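Local coordinates for replication initiation and membrane attachment protein (Geobacillus stearothermophilus 10, PDB 5WTN) that takes part in the initiation of DNA replication as a tetrameric primosomal protein, and probably helps to deliver the replicative helicase to DNA, at residues D12-Q17 with H64-L69; K28-L33 with A44-L49; L252-P257 with I263-R268. All coordinates share one frame; numbering follows the deposited sequence.

Contact 1. Residues D12-Q17 with H64-L69; sequences DRYTVQ and HRLMAL
The phenol end of Tyr14 reaches from strand 13-17 to Leu66 and Arg65 on helix 63-70. Leu66 CD1 sits over one face of the tyrosine ring, displaced toward the rim, in a CH-pi contact 4.2 Å from the ring centroid. The leucine's branch point takes the outer end of the phenol, with Leu66 CG 3.6 Å from Tyr14 CZ, and its second methyl, Leu66 CD2, lies 3.7 Å from Tyr14 OH. Arg65 runs extended from CG to NE and crosses the phenol at about a right angle, passing Tyr14 OH with its CD methylene at 3.6 Å; the ring and guanidinium planes stand 85° apart. Their polar ends share a partner, since Glu52 OE1 accepts a hydrogen bond from Tyr14 OH and forms a salt bridge with Arg65 NE, and the arginine probably helps keep the Glu52 carboxylate ionised. The tyrosine projects toward the helix with CG lying between its backbone N and carbonyl carbon (chi1 68°). Val16 CG2, from the same face of the strand, abuts the ring edge in plane, and His63 adds an edge-to-face contact. Strand 13-17 runs between 61-62 and 104-109 in a mixed sheet, so Tyr14 joins this sheet to helix 63-70, which is itself backed by helix 74-86 through Leu66 and by helix 40-55, in a topology consistent with a winged-helix domain.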
# COMPACT_ATOMS: atom_id res chain seq x y z
N ASP A 12 29.63 15.69 -0.82
CA ASP A 12 28.51 16.62 -0.72
C ASP A 12 27.38 15.95 0.06
O ASP A 12 27.22 14.72 0.05
CB ASP A 12 28.01 17.04 -2.11
CG ASP A 12 28.94 18.04 -2.79
OD1 ASP A 12 29.61 18.81 -2.06
OD2 ASP A 12 28.98 18.08 -4.06
N ARG A 13 26.58 16.75 0.77
CA ARG A 13 25.54 16.19 1.63
C ARG A 13 24.12 16.42 1.09
O ARG A 13 23.85 17.43 0.46
CB ARG A 13 25.66 16.75 3.05
CG ARG A 13 27.02 16.54 3.68
CD ARG A 13 27.00 16.89 5.16
NE ARG A 13 26.18 18.07 5.43
CZ ARG A 13 26.61 19.32 5.34
NH1 ARG A 13 27.87 19.56 4.99
NH2 ARG A 13 25.80 20.33 5.60
N TYR A 14 23.23 15.47 1.37
CA TYR A 14 21.83 15.62 0.99
C TYR A 14 20.86 15.35 2.12
O TYR A 14 21.21 14.79 3.17
CB TYR A 14 21.48 14.73 -0.19
CG TYR A 14 21.50 13.25 0.12
CD1 TYR A 14 20.33 12.56 0.42
CD2 TYR A 14 22.68 12.54 0.09
CE1 TYR A 14 20.34 11.20 0.69
CE2 TYR A 14 22.70 11.16 0.35
CZ TYR A 14 21.53 10.50 0.65
OH TYR A 14 21.55 9.15 0.92
N THR A 15 19.62 15.77 1.89
CA THR A 15 18.49 15.31 2.66
C THR A 15 17.39 14.99 1.66
O THR A 15 17.36 15.59 0.58
CB THR A 15 18.02 16.37 3.66
OG1 THR A 15 16.86 15.88 4.32
CG2 THR A 15 17.67 17.67 2.95
N VAL A 16 16.52 14.05 1.99
CA VAL A 16 15.34 13.75 1.17
C VAL A 16 14.08 14.22 1.86
O VAL A 16 13.82 13.87 3.02
CB VAL A 16 15.16 12.26 0.96
CG1 VAL A 16 14.06 12.02 -0.09
CG2 VAL A 16 16.45 11.62 0.56
N GLN A 17 13.25 14.97 1.14
CA GLN A 17 11.98 15.45 1.71
C GLN A 17 10.79 15.34 0.75
O GLN A 17 10.95 15.19 -0.47
CB GLN A 17 12.16 16.88 2.25
CG GLN A 17 13.03 16.89 3.50
CD GLN A 17 13.44 18.25 3.97
OE1 GLN A 17 14.63 18.53 4.09
NE2 GLN A 17 12.47 19.10 4.27
N HIS A 64 28.02 9.13 -0.62
CA HIS A 64 28.59 7.81 -0.44
C HIS A 64 27.49 6.83 -0.11
O HIS A 64 27.42 5.73 -0.67
CB HIS A 64 29.60 7.84 0.70
CG HIS A 64 30.97 8.24 0.26
ND1 HIS A 64 31.51 7.88 -0.95
CD2 HIS A 64 31.93 8.98 0.89
CE1 HIS A 64 32.73 8.37 -1.07
NE2 HIS A 64 33.00 9.04 0.04
N ARG A 65 26.60 7.24 0.79
CA ARG A 65 25.48 6.40 1.20
C ARG A 65 24.61 5.93 0.02
O ARG A 65 24.33 4.75 -0.12
CB ARG A 65 24.64 7.13 2.23
CG ARG A 65 23.46 6.36 2.74
CD ARG A 65 22.75 7.21 3.74
NE ARG A 65 21.49 6.66 4.21
CZ ARG A 65 21.09 6.75 5.47
NH1 ARG A 65 21.89 7.35 6.36
NH2 ARG A 65 19.92 6.25 5.85
N LEU A 66 24.23 6.86 -0.85
CA LEU A 66 23.48 6.52 -2.05
C LEU A 66 24.24 5.54 -2.95
O LEU A 66 23.64 4.65 -3.55
CB LEU A 66 23.12 7.79 -2.84
CG LEU A 66 21.87 8.54 -2.38
CD1 LEU A 66 21.62 9.76 -3.26
CD2 LEU A 66 20.66 7.62 -2.38
N MET A 67 25.55 5.72 -3.05
CA MET A 67 26.39 4.88 -3.89
C MET A 67 26.39 3.46 -3.33
O MET A 67 26.32 2.48 -4.09
CB MET A 67 27.81 5.44 -3.98
CG MET A 67 27.92 6.80 -4.68
SD MET A 67 29.59 7.45 -4.79
CE MET A 67 30.30 6.14 -5.73
N ALA A 68 26.40 3.39 -2.00
CA ALA A 68 26.40 2.12 -1.30
C ALA A 68 25.04 1.42 -1.40
O ALA A 68 24.98 0.23 -1.68
CB ALA A 68 26.76 2.32 0.13
N LEU A 69 23.96 2.17 -1.18
CA LEU A 69 22.62 1.60 -1.32
C LEU A 69 22.35 1.02 -2.71
O LEU A 69 21.86 -0.10 -2.85
CB LEU A 69 21.57 2.63 -0.92
CG LEU A 69 21.49 2.84 0.59
CD1 LEU A 69 20.58 4.01 0.98
CD2 LEU A 69 21.03 1.55 1.22

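Contact 2. Residues K28-L33 with A44-L49; sequences KVLTLL and ALYMTL
Leu30 of helix 24-38 packs against Tyr46 and Met47 of helix 40-55, between two successive helices that fold onto each other within what is probably a winged-helix domain. The leucine holds CG beside its backbone N (chi1 -79°), which directs the branch at the tyrosine, one methyl over the ring and the other beside its rim. Leu30 CD2 lies above the ring face, offset toward the rim, and makes a CH-pi contact at 4.1 Å from the centroid of the Tyr46 ring. The other methyl, Leu30 CD1, meets the CD2-CE2 side of the ring, with Tyr46 CD2 3.6 Å away. Tyr46 holds CG anti to its backbone N, beside the carbonyl carbon (chi1 -176°), and crosses the leucine at about a right angle; its hydroxyl is hydrogen-bonded to Arg110 O. Met47 does not start out toward the first helix, yet its chain is bent at both chi2 and chi3, which brings CE back to the tyrosine edge, in the ring plane, and to 3.7 Å from Leu30 CD1. Leu89 touches both Leu30 and Tyr46. Thr48 reaches a second subunit, where it is hydrogen-bonded to Gln35 NE2 of that chain. Within its own helix Thr48 OG1 also donates to Ala44 O at 3.1 Å, from 43° out of the carbonyl plane, and that oxygen already accepts Thr48 N at 2.7 Å.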
# COMPACT_ATOMS: atom_id res chain seq x y z
N LYS A 28 3.05 2.01 -9.89
CA LYS A 28 2.71 1.39 -11.16
C LYS A 28 2.89 2.39 -12.29
O LYS A 28 3.42 2.06 -13.35
CB LYS A 28 1.28 0.86 -11.14
CG LYS A 28 0.94 0.01 -9.92
CD LYS A 28 -0.29 -0.84 -10.17
CE LYS A 28 -0.95 -1.25 -8.86
NZ LYS A 28 -2.18 -2.06 -9.08
N VAL A 29 2.45 3.62 -12.04
CA VAL A 29 2.60 4.70 -13.00
C VAL A 29 4.08 4.91 -13.28
O VAL A 29 4.48 5.14 -14.42
CB VAL A 29 1.99 6.01 -12.48
CG1 VAL A 29 2.35 7.17 -13.40
CG2 VAL A 29 0.48 5.88 -12.35
N LEU A 30 4.88 4.81 -12.23
CA LEU A 30 6.32 4.90 -12.36
C LEU A 30 6.88 3.77 -13.19
O LEU A 30 7.71 3.97 -14.07
CB LEU A 30 6.98 4.87 -11.00
CG LEU A 30 6.92 6.22 -10.30
CD1 LEU A 30 7.12 5.98 -8.81
CD2 LEU A 30 7.96 7.19 -10.85
N THR A 31 6.42 2.57 -12.93
CA THR A 31 6.98 1.43 -13.62
C THR A 31 6.49 1.31 -15.04
O THR A 31 7.25 0.90 -15.91
CB THR A 31 6.69 0.15 -12.89
OG1 THR A 31 6.96 0.33 -11.49
CG2 THR A 31 7.56 -0.97 -13.43
N LEU A 32 5.21 1.62 -15.27
CA LEU A 32 4.62 1.42 -16.59
C LEU A 32 4.52 2.61 -17.52
O LEU A 32 4.32 2.45 -18.72
CB LEU A 32 3.25 0.78 -16.46
CG LEU A 32 3.23 -0.44 -15.54
CD1 LEU A 32 1.82 -0.96 -15.48
CD2 LEU A 32 4.17 -1.50 -16.05
N LEU A 33 4.68 3.82 -17.00
CA LEU A 33 4.37 5.01 -17.80
C LEU A 33 5.60 5.89 -17.92
O LEU A 33 6.00 6.31 -19.01
CB LEU A 33 3.17 5.79 -17.24
CG LEU A 33 1.79 5.12 -17.30
CD1 LEU A 33 0.75 6.10 -16.80
CD2 LEU A 33 1.46 4.64 -18.69
N ALA A 44 15.14 3.29 -10.48
CA ALA A 44 15.72 2.80 -9.23
C ALA A 44 16.14 3.96 -8.33
O ALA A 44 15.93 3.90 -7.12
CB ALA A 44 16.84 1.88 -9.47
N LEU A 45 16.74 5.00 -8.90
CA LEU A 45 17.11 6.14 -8.08
C LEU A 45 15.89 6.74 -7.39
O LEU A 45 15.97 7.22 -6.25
CB LEU A 45 17.80 7.20 -8.93
CG LEU A 45 18.17 8.52 -8.26
CD1 LEU A 45 19.06 8.33 -7.06
CD2 LEU A 45 18.85 9.41 -9.25
N TYR A 46 14.75 6.73 -8.08
CA TYR A 46 13.55 7.33 -7.53
C TYR A 46 13.05 6.44 -6.39
O TYR A 46 12.63 6.93 -5.33
CB TYR A 46 12.50 7.49 -8.62
CG TYR A 46 11.24 8.19 -8.17
CD1 TYR A 46 11.15 9.57 -8.20
CD2 TYR A 46 10.15 7.48 -7.69
CE1 TYR A 46 10.01 10.24 -7.78
CE2 TYR A 46 8.99 8.14 -7.26
CZ TYR A 46 8.92 9.52 -7.31
OH TYR A 46 7.79 10.21 -6.90
N MET A 47 13.13 5.13 -6.60
CA MET A 47 12.77 4.17 -5.57
C MET A 47 13.67 4.35 -4.36
O MET A 47 13.20 4.43 -3.22
CB MET A 47 12.87 2.74 -6.11
CG MET A 47 11.88 2.42 -7.21
SD MET A 47 10.17 2.46 -6.65
CE MET A 47 9.77 4.19 -6.91
N THR A 48 14.98 4.40 -4.60
CA THR A 48 15.93 4.63 -3.54
C THR A 48 15.67 5.95 -2.79
O THR A 48 15.68 5.99 -1.56
CB THR A 48 17.39 4.49 -4.06
OG1 THR A 48 17.57 3.17 -4.61
CG2 THR A 48 18.39 4.70 -2.95
N LEU A 49 15.38 7.03 -3.51
CA LEU A 49 15.06 8.29 -2.84
C LEU A 49 13.82 8.21 -1.93
O LEU A 49 13.81 8.72 -0.82
CB LEU A 49 14.91 9.39 -3.87
CG LEU A 49 16.25 9.86 -4.42
CD1 LEU A 49 16.09 11.00 -5.41
CD2 LEU A 49 17.12 10.27 -3.25

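Contact 3. Residues L252-P257 with I263-R268; sequences LGVIDP and IDALRR
Val254 of segment 252-257 packs on Ala265 and Leu266 in the first turn of helix 263-278. Leu252 and Ile255, which lie either side of it in sequence, pack instead on Val220, Leu252 also on Gln218 and Ile255 on Ile261. Val254 makes the whole contact, with its side chain directed at the second helix and its two methyls divided between two neighbouring residues. Its branch point, Val254 CB, rests 4.0 Å from Ala265 CB, the small alanine letting the backbones come near, with the CA atoms of Val254 and Ala265 6.2 Å apart. Val254 CG1, beside its own backbone N (chi1 -49°), leans on the peptide and comes 3.8 Å from Ala265 O. Val254 CG2 passes to the next residue and lies 4.2 Å from Leu266 CB. Two consecutive helices thus meet across a short connection, in a helical domain consistent with the one shared by DnaB and DnaD proteins. Leu266 carries the contact inward, its side chain packing on Ile233 and Leu236 of helix 227-240 and on Met247, Leu250 and Val251 of helix 244-254. At the start of the second helix, the Asp262 carboxylate makes weak hydrogen bonds with Asp264 N and Ala265 N, and Arg267 NH1 is hydrogen-bonded to Arg120 O of a third subunit.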
# COMPACT_ATOMS: atom_id res chain seq x y z
N LEU A 252 -18.96 43.43 5.32
CA LEU A 252 -18.64 44.85 5.28
C LEU A 252 -17.41 45.23 6.14
O LEU A 252 -16.80 46.26 5.91
CB LEU A 252 -19.86 45.68 5.69
CG LEU A 252 -21.01 45.73 4.68
CD1 LEU A 252 -22.20 46.51 5.22
CD2 LEU A 252 -20.55 46.34 3.37
N GLY A 253 -17.05 44.41 7.11
CA GLY A 253 -15.92 44.74 7.94
C GLY A 253 -14.61 44.33 7.30
O GLY A 253 -13.57 44.93 7.56
N VAL A 254 -14.65 43.27 6.51
CA VAL A 254 -13.45 42.74 5.87
C VAL A 254 -13.27 43.09 4.38
O VAL A 254 -12.32 42.63 3.73
CB VAL A 254 -13.37 41.24 6.09
CG1 VAL A 254 -13.59 40.95 7.56
CG2 VAL A 254 -14.43 40.53 5.27
N ILE A 255 -14.17 43.89 3.82
CA ILE A 255 -14.13 44.16 2.38
C ILE A 255 -13.15 45.27 1.95
O ILE A 255 -13.11 46.35 2.55
CB ILE A 255 -15.55 44.41 1.81
CG1 ILE A 255 -15.53 44.48 0.28
CG2 ILE A 255 -16.17 45.65 2.39
CD1 ILE A 255 -16.92 44.57 -0.33
N ASP A 256 -12.39 44.97 0.89
CA ASP A 256 -11.45 45.87 0.18
C ASP A 256 -12.06 47.16 -0.35
O ASP A 256 -13.26 47.21 -0.59
CB ASP A 256 -10.95 45.16 -1.07
CG ASP A 256 -9.52 44.78 -1.00
OD1 ASP A 256 -8.98 44.65 0.12
OD2 ASP A 256 -8.94 44.61 -2.09
N PRO A 257 -11.23 48.19 -0.58
CA PRO A 257 -11.75 49.33 -1.35
C PRO A 257 -11.96 48.90 -2.79
O PRO A 257 -12.67 49.56 -3.56
CB PRO A 257 -10.60 50.36 -1.28
CG PRO A 257 -9.65 49.83 -0.21
CD PRO A 257 -9.81 48.35 -0.22
N ILE A 263 -11.44 35.78 2.19
CA ILE A 263 -12.16 34.72 2.87
C ILE A 263 -11.50 34.36 4.19
O ILE A 263 -12.19 34.07 5.17
CB ILE A 263 -12.29 33.49 1.97
CG1 ILE A 263 -13.14 33.84 0.74
CG2 ILE A 263 -12.90 32.34 2.71
CD1 ILE A 263 -13.37 32.69 -0.20
N ASP A 264 -10.17 34.38 4.21
CA ASP A 264 -9.41 34.20 5.45
C ASP A 264 -9.88 35.18 6.52
O ASP A 264 -10.18 34.78 7.64
CB ASP A 264 -7.91 34.34 5.18
CG ASP A 264 -7.21 32.99 4.95
OD1 ASP A 264 -7.87 32.02 4.51
OD2 ASP A 264 -5.98 32.91 5.22
N ALA A 265 -9.98 36.46 6.16
CA ALA A 265 -10.43 37.51 7.08
C ALA A 265 -11.90 37.36 7.49
O ALA A 265 -12.26 37.59 8.64
CB ALA A 265 -10.21 38.86 6.47
N LEU A 266 -12.74 36.98 6.52
CA LEU A 266 -14.14 36.67 6.80
C LEU A 266 -14.27 35.52 7.80
O LEU A 266 -15.04 35.61 8.74
CB LEU A 266 -14.86 36.31 5.50
CG LEU A 266 -16.36 36.04 5.61
CD1 LEU A 266 -17.09 37.26 6.10
CD2 LEU A 266 -16.92 35.62 4.29
N ARG A 267 -13.51 34.45 7.58
CA ARG A 267 -13.49 33.31 8.49
C ARG A 267 -13.18 33.73 9.92
O ARG A 267 -13.85 33.28 10.85
CB ARG A 267 -12.51 32.22 8.02
CG ARG A 267 -12.99 31.42 6.78
CD ARG A 267 -12.02 30.31 6.33
NE ARG A 267 -11.70 29.31 7.36
CZ ARG A 267 -10.99 28.19 7.13
NH1 ARG A 267 -10.55 27.94 5.91
NH2 ARG A 267 -10.74 27.33 8.12
N ARG A 268 -12.19 34.59 10.10
CA ARG A 268 -11.83 35.09 11.43
C ARG A 268 -12.98 35.86 12.07
O ARG A 268 -13.31 35.63 13.22
CB ARG A 268 -10.60 35.98 11.37
CG ARG A 268 -9.35 35.26 10.86
CD ARG A 268 -8.06 36.00 11.19
NE ARG A 268 -6.98 35.54 10.31
CZ ARG A 268 -6.63 36.15 9.18
NH1 ARG A 268 -7.24 37.27 8.81
NH2 ARG A 268 -5.65 35.65 8.43

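How the contacts relate
From the N terminus, strand 13-17 opens the loop that contact 1 closes at helix 63-70. Contact 2 lies wholly within that loop and closes a shorter one, joining helices 24-38 and 40-55. The two contacts meet in space: Val16 CG1 is 3.4 Å from Leu49 O and Leu66 CD2 is 3.7 Å from Thr48 CG2, so helix 40-55 links the sheet to helix 24-38. Both also touch a second subunit. Contact 3 follows much later, closing a short loop between helices 244-254 and 263-278. It lies on the opposite side of the chain's centre, its centre about 47 Å from that of contact 1 and 45 Å from that of contact 2, in a separate helical region.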